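Local coordinates for antibiotic biosynthesis monooxygenase (Shewanella loihica, PDB 2RIL), which is a putative monooxygenase, probably of the dimeric alpha-beta barrel type, at residues A21-W26 with L44-D49; D17-A22 with T53-N58. All blocks are in the same frame, centred on the assembly; numbering follows the deposited sequence. Where two conformers were deposited one is given.

Interaction 1: residues A21-W26 with L44-D49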
loop_
_atom_site.group_PDB
_atom_site.type_symbol
_atom_site.label_atom_id
_atom_site.label_comp_id
_atom_site.label_asym_id
_atom_site.label_seq_id
_atom_site.Cartn_x
_atom_site.Cartn_y
_atom_site.Cartn_z
ATOM N N ALA A 21 1.686 11.889 -16.485
ATOM C CA ALA A 21 2.664 11.111 -17.188
ATOM C C ALA A 21 2.970 9.816 -16.434
ATOM O O ALA A 21 3.138 8.760 -17.034
ATOM C CB ALA A 21 3.965 11.919 -17.408
ATOM N N ALA A 22 3.065 9.908 -15.115
ATOM C CA ALA A 22 3.338 8.711 -14.287
ATOM C C ALA A 22 2.193 7.716 -14.385
ATOM O O ALA A 22 2.437 6.508 -14.510
ATOM C CB ALA A 22 3.555 9.121 -12.834
ATOM N N ILE A 23 0.946 8.201 -14.308
ATOM C CA ILE A 23 -0.231 7.319 -14.510
ATOM C C ILE A 23 -0.171 6.591 -15.829
ATOM O O ILE A 23 -0.363 5.387 -15.890
ATOM C CB ILE A 23 -1.586 8.071 -14.343
ATOM C CG1 ILE A 23 -1.745 8.605 -12.906
ATOM C CG2 ILE A 23 -2.777 7.177 -14.720
ATOM C CD1 ILE A 23 -2.884 9.663 -12.782
ATOM N N GLU A 24 0.141 7.320 -16.891
ATOM C CA GLU A 24 0.098 6.733 -18.222
ATOM C C GLU A 24 1.231 5.701 -18.409
ATOM O O GLU A 24 1.032 4.668 -19.037
ATOM C CB GLU A 24 0.078 7.870 -19.276
ATOM C CG GLU A 24 -1.260 8.604 -19.215
ATOM C CD GLU A 24 -1.410 9.837 -20.094
ATOM O OE1 GLU A 24 -0.615 10.022 -21.021
ATOM O OE2 GLU A 24 -2.384 10.612 -19.853
ATOM N N TYR A 25 2.393 5.966 -17.810
ATOM C CA TYR A 25 3.496 4.988 -17.753
ATOM C C TYR A 25 3.029 3.733 -17.024
ATOM O O TYR A 25 3.196 2.610 -17.504
ATOM C CB TYR A 25 4.707 5.634 -17.030
ATOM C CG TYR A 25 5.866 4.720 -16.723
ATOM C CD1 TYR A 25 5.952 4.030 -15.507
ATOM C CD2 TYR A 25 6.910 4.623 -17.609
ATOM C CE1 TYR A 25 7.052 3.195 -15.242
ATOM C CE2 TYR A 25 8.000 3.816 -17.351
ATOM C CZ TYR A 25 8.074 3.123 -16.169
ATOM O OH TYR A 25 9.193 2.327 -15.953
ATOM N N TRP A 26 2.390 3.940 -15.880
ATOM C CA TRP A 26 1.897 2.840 -15.085
ATOM C C TRP A 26 0.888 2.024 -15.899
ATOM O O TRP A 26 0.953 0.788 -15.909
ATOM C CB TRP A 26 1.301 3.352 -13.776
ATOM C CG TRP A 26 0.734 2.187 -13.002
ATOM C CD1 TRP A 26 1.399 1.355 -12.137
ATOM C CD2 TRP A 26 -0.594 1.662 -13.094
ATOM N NE1 TRP A 26 0.558 0.394 -11.650
ATOM C CE2 TRP A 26 -0.675 0.555 -12.224
ATOM C CE3 TRP A 26 -1.734 2.035 -13.808
ATOM C CZ2 TRP A 26 -1.835 -0.177 -12.077
ATOM C CZ3 TRP A 26 -2.867 1.293 -13.668
ATOM C CH2 TRP A 26 -2.924 0.212 -12.779
ATOM N N LEU A 44 -4.686 1.051 -8.433
ATOM C CA LEU A 44 -3.681 2.124 -8.381
ATOM C C LEU A 44 -4.306 3.219 -7.536
ATOM O O LEU A 44 -5.383 3.723 -7.855
ATOM C CB LEU A 44 -3.426 2.714 -9.780
ATOM C CG LEU A 44 -2.352 3.834 -9.810
ATOM C CD1 LEU A 44 -0.967 3.354 -9.413
ATOM C CD2 LEU A 44 -2.374 4.499 -11.184
ATOM N N HIS A 45 -3.639 3.575 -6.433
ATOM C CA HIS A 45 -4.114 4.578 -5.486
ATOM C C HIS A 45 -3.355 5.899 -5.730
ATOM O O HIS A 45 -2.125 5.910 -5.900
ATOM C CB HIS A 45 -3.839 4.118 -4.062
ATOM C CG HIS A 45 -4.635 2.940 -3.613
ATOM N ND1 HIS A 45 -4.388 1.643 -4.038
ATOM C CD2 HIS A 45 -5.656 2.866 -2.715
ATOM C CE1 HIS A 45 -5.242 0.835 -3.412
ATOM N NE2 HIS A 45 -5.990 1.545 -2.579
ATOM N N GLN A 46 -4.093 7.005 -5.700
ATOM C CA GLN A 46 -3.528 8.352 -5.793
ATOM C C GLN A 46 -3.740 9.073 -4.471
ATOM O O GLN A 46 -4.831 9.065 -3.917
ATOM C CB GLN A 46 -4.183 9.162 -6.918
ATOM C CG GLN A 46 -3.572 10.547 -7.065
ATOM C CD GLN A 46 -4.246 11.366 -8.118
ATOM O OE1 GLN A 46 -4.692 10.820 -9.106
ATOM N NE2 GLN A 46 -4.308 12.681 -7.910
ATOM N N SER A 47 -2.690 9.746 -4.005
ATOM C CA SER A 47 -2.779 10.471 -2.767
ATOM C C SER A 47 -3.744 11.638 -2.886
ATOM O O SER A 47 -3.796 12.309 -3.925
ATOM C CB SER A 47 -1.397 10.985 -2.317
ATOM O OG SER A 47 -0.859 11.948 -3.213
ATOM N N ILE A 48 -4.506 11.894 -1.820
ATOM C CA ILE A 48 -5.343 13.099 -1.802
ATOM C C ILE A 48 -4.503 14.383 -1.658
ATOM O O ILE A 48 -4.919 15.426 -2.174
ATOM C CB ILE A 48 -6.459 13.048 -0.713
ATOM C CG1 ILE A 48 -7.326 11.810 -0.894
ATOM C CG2 ILE A 48 -7.346 14.334 -0.756
ATOM C CD1 ILE A 48 -8.343 11.562 0.279
ATOM N N ASP A 49 -3.362 14.299 -0.968
ATOM C CA ASP A 49 -2.400 15.420 -0.785
ATOM C C ASP A 49 -1.286 15.269 -1.819
ATOM O O ASP A 49 -0.566 14.276 -1.850
ATOM C CB ASP A 49 -1.839 15.342 0.653
ATOM C CG ASP A 49 -0.781 16.438 1.034
ATOM O OD1 ASP A 49 -0.276 17.205 0.192
ATOM O OD2 ASP A 49 -0.408 16.417 2.249
#
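Leu44 lies against one face of the Trp26 indole, and this pair makes most of the contact between helix 19-33 and strand 39-47. Followed outward, the leucine begins with CB over the far rim of the benzene part, 3.9 Å from Trp26 CH2. Leu44 CG is anti to its own N (chi1 -179°), which carries both methyl groups onto the indole. Leu44 CD1 lies over the pyrrole part, 3.9 Å from the centroid of the five-membered ring and only 4° off its normal, a CH-pi contact. On the same face Leu44 CD2 lies over the benzene part, 3.7 Å from Trp26 CE3. Because Trp26 also holds its CG anti to the backbone N, the ring reaches from the helix towards the strand; leucine and indole point opposite ways and overlap along their lengths, the methyls nearer the helix than CB. A branched aliphatic chain suits such a ring: its two methyls can rest on both fused parts of the indole at once.

Beside this pair, Ile23 CG2 adds a looser apolar contact with Leu44 CD2 at 4.5 Å, while Ile23 CD1 stands 4.3 Å from Gln46 OE1. The extended aliphatic stem of Gln46 carries its amide towards Ile23, in a partly exposed position. No hydrogen bond joins the two segments.

The helix segment runs nearly antiparallel to the strand (171°), the axes 11.2 Å apart, on the face of a four-stranded antiparallel sheet, as in a ferredoxin-like subunit of a dimeric alpha-beta barrel. Trp26 and Leu44 both also touch Asn58 of strand 56-62, the next strand. Along its other edge, strand 39-47 pairs antiparallel with a strand of the second subunit, whose Ile97 packs on Ile23 and Gln46, continuing the sheet beneath helix 19-33.

Interaction 2: residues D17-A22 with T53-N58; sequences DKLEAA and TYQLIN
Ala22, whose methyl group meets Leu56, donates its backbone N to Lys18 O at 3.0 Å, a bond of the first turn of helix 19-33. Lys18 occupies the N-cap position. In this ferredoxin-like fold the helix follows strand 6-12 and lies on the antiparallel sheet, and its opening turn here rests on strand 56-62, the strand between 39-47 and 6-12.

Leu19 and Leu56 carry the contact. Leu19 holds CG anti to its N (chi1 180°), sending CD1 down into the fork of Leu56, where it touches Leu56 CG at 3.8 Å and Leu56 CD2 at an equal distance. The two leucines cross obliquely, one methyl wedged against a branch point, a fit that suits two branched aliphatic chains. Leu56 CD1 continues towards the helix and meets Ala22 CB at 3.8 Å. The small alanine lets the backbone of the helix come close to the sheet at this turn, three residues on from Leu19 and on the same side of the helix.

Further out, the amide of Gln55 faces the start of the helix. A water accepts a weak bond from Asp17 N; its link to Gln55 NE2 is doubtful, since that distance is too short and the glutamine has two conformers.

Strand 6-12 contributes Phe12, which packs on Leu56, and Ile97 of the second subunit also touches Leu56, so the leucine is buried from several directions. The neighbouring Tyr54 belongs to the dimer interface: its OH is hydrogen-bonded to Tyr54 OH of the second subunit, and its backbone O to Tyr94 OH of that chain. Back at the helix, Leu19 CD1 lies 4.0 Å from Leu56 CD1 as well, so this one methyl meets both prongs of the fork.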
loop_
_atom_site.group_PDB
_atom_site.type_symbol
_atom_site.label_atom_id
_atom_site.label_comp_id
_atom_site.label_asym_id
_atom_site.label_seq_id
_atom_site.Cartn_x
_atom_site.Cartn_y
_atom_site.Cartn_z
ATOM N N ASP A 17 4.653 17.884 -10.606
ATOM C CA ASP A 17 3.901 18.243 -11.762
ATOM C C ASP A 17 3.804 17.159 -12.835
ATOM O O ASP A 17 3.266 17.457 -13.913
ATOM C CB ASP A 17 4.451 19.562 -12.405
ATOM C CG ASP A 17 3.337 20.421 -12.984
ATOM O OD1 ASP A 17 2.208 20.326 -12.489
ATOM O OD2 ASP A 17 3.586 21.185 -13.947
ATOM N N LYS A 18 4.256 15.922 -12.572
ATOM C CA LYS A 18 4.256 14.858 -13.582
ATOM C C LYS A 18 3.314 13.673 -13.276
ATOM O O LYS A 18 3.551 12.552 -13.754
ATOM C CB LYS A 18 5.642 14.282 -13.800
ATOM C CG LYS A 18 6.721 15.318 -14.073
ATOM C CD LYS A 18 6.428 16.164 -15.270
ATOM C CE LYS A 18 7.071 15.576 -16.489
ATOM N NZ LYS A 18 6.792 16.414 -17.674
ATOM N N LEU A 19 2.253 13.927 -12.526
ATOM C CA LEU A 19 1.351 12.843 -12.143
ATOM C C LEU A 19 0.714 12.145 -13.345
ATOM O O LEU A 19 0.708 10.924 -13.430
ATOM C CB LEU A 19 0.285 13.356 -11.207
ATOM C CG LEU A 19 -0.748 12.338 -10.722
ATOM C CD1 LEU A 19 -0.056 11.212 -9.932
ATOM C CD2 LEU A 19 -1.817 13.052 -9.886
ATOM N N GLU A 20 0.219 12.915 -14.314
ATOM C CA GLU A 20 -0.474 12.256 -15.419
ATOM C C GLU A 20 0.474 11.395 -16.233
ATOM O O GLU A 20 0.114 10.302 -16.671
ATOM C CB GLU A 20 -1.220 13.263 -16.317
ATOM C CG GLU A 20 -2.041 12.603 -17.417
ATOM C CD GLU A 20 -3.226 11.777 -16.940
ATOM O OE1 GLU A 20 -3.720 12.026 -15.844
ATOM O OE2 GLU A 20 -3.702 10.847 -17.661
ATOM N N ALA A 21 1.686 11.889 -16.485
ATOM C CA ALA A 21 2.664 11.111 -17.188
ATOM C C ALA A 21 2.970 9.816 -16.434
ATOM O O ALA A 21 3.138 8.760 -17.034
ATOM C CB ALA A 21 3.965 11.919 -17.408
ATOM N N ALA A 22 3.065 9.908 -15.115
ATOM C CA ALA A 22 3.338 8.711 -14.287
ATOM C C ALA A 22 2.193 7.716 -14.385
ATOM O O ALA A 22 2.437 6.508 -14.510
ATOM C CB ALA A 22 3.555 9.121 -12.834
ATOM N N THR A 53 4.643 11.658 0.229
ATOM C CA THR A 53 5.857 11.041 -0.275
ATOM C C THR A 53 5.565 10.237 -1.548
ATOM O O THR A 53 6.303 10.316 -2.528
ATOM C CB THR A 53 6.475 10.111 0.755
ATOM O OG1 THR A 53 6.727 10.854 1.956
ATOM C CG2 THR A 53 7.760 9.484 0.233
ATOM N N TYR A 54 4.491 9.441 -1.494
ATOM C CA TYR A 54 4.142 8.561 -2.595
ATOM C C TYR A 54 2.798 9.021 -3.169
ATOM O O TYR A 54 1.739 8.680 -2.622
ATOM C CB TYR A 54 4.068 7.122 -2.062
ATOM C CG TYR A 54 5.379 6.636 -1.519
ATOM C CD1 TYR A 54 6.481 6.523 -2.333
ATOM C CD2 TYR A 54 5.513 6.267 -0.171
ATOM C CE1 TYR A 54 7.699 6.045 -1.846
ATOM C CE2 TYR A 54 6.703 5.779 0.306
ATOM C CZ TYR A 54 7.803 5.701 -0.518
ATOM O OH TYR A 54 9.004 5.232 -0.012
ATOM N N GLN A 55 2.813 9.802 -4.251
ATOM C CA GLN A 55 1.556 10.282 -4.814
ATOM C C GLN A 55 0.784 9.152 -5.514
ATOM O O GLN A 55 -0.415 9.289 -5.714
ATOM C CB GLN A 55 1.750 11.439 -5.795
ATOM C CG GLN A 55 2.056 12.797 -5.193
ATOM C CD GLN A 55 1.959 13.872 -6.247
ATOM O OE1 GLN A 55 0.868 14.203 -6.700
ATOM N NE2 GLN A 55 3.101 14.425 -6.635
ATOM N N LEU A 56 1.479 8.066 -5.881
ATOM C CA LEU A 56 0.865 6.845 -6.411
ATOM C C LEU A 56 1.370 5.653 -5.651
ATOM O O LEU A 56 2.552 5.556 -5.382
ATOM C CB LEU A 56 1.169 6.609 -7.888
ATOM C CG LEU A 56 0.622 7.663 -8.849
ATOM C CD1 LEU A 56 1.265 7.455 -10.252
ATOM C CD2 LEU A 56 -0.905 7.643 -8.912
ATOM N N ILE A 57 0.457 4.744 -5.294
ATOM C CA ILE A 57 0.817 3.438 -4.753
ATOM C C ILE A 57 -0.054 2.399 -5.393
ATOM O O ILE A 57 -1.288 2.488 -5.300
ATOM C CB ILE A 57 0.650 3.312 -3.203
ATOM C CG1 ILE A 57 1.466 4.387 -2.472
ATOM C CG2 ILE A 57 1.033 1.907 -2.754
ATOM C CD1 ILE A 57 1.454 4.290 -0.948
ATOM N N ASN A 58 0.547 1.459 -6.122
ATOM C CA ASN A 58 -0.233 0.376 -6.703
ATOM C C ASN A 58 -0.303 -0.797 -5.749
ATOM O O ASN A 58 0.685 -1.152 -5.084
ATOM C CB ASN A 58 0.346 -0.090 -8.030
ATOM C CG ASN A 58 -0.581 -1.053 -8.742
ATOM O OD1 ASN A 58 -1.811 -0.836 -8.738
ATOM N ND2 ASN A 58 -0.029 -2.099 -9.356
HETATM O O HOH W 1 3.302 15.547 -8.813
#

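How the interactions relate
Both interactions use overlapping parts of helix 19-33, sharing Ala21 and Ala22, and their centres lie only 4 Å apart. Interaction 2 seats the first turn on strand 56-62, while interaction 1 seats the following residues on strand 39-47. These two strands are neighbours in the sheet: His45 N lies 2.8 Å from Ile57 O and Ser47 N lies 2.9 Å from Gln55 O, both probable hydrogen bonds. Leu44 and Leu56 also touch, making one apolar layer beneath the helix. A propanediol molecule, probably from the crystallisation liquor, sits about 6 Å from the Trp26 side chain; it may mark a pocket. Both contacts also reach the second subunit.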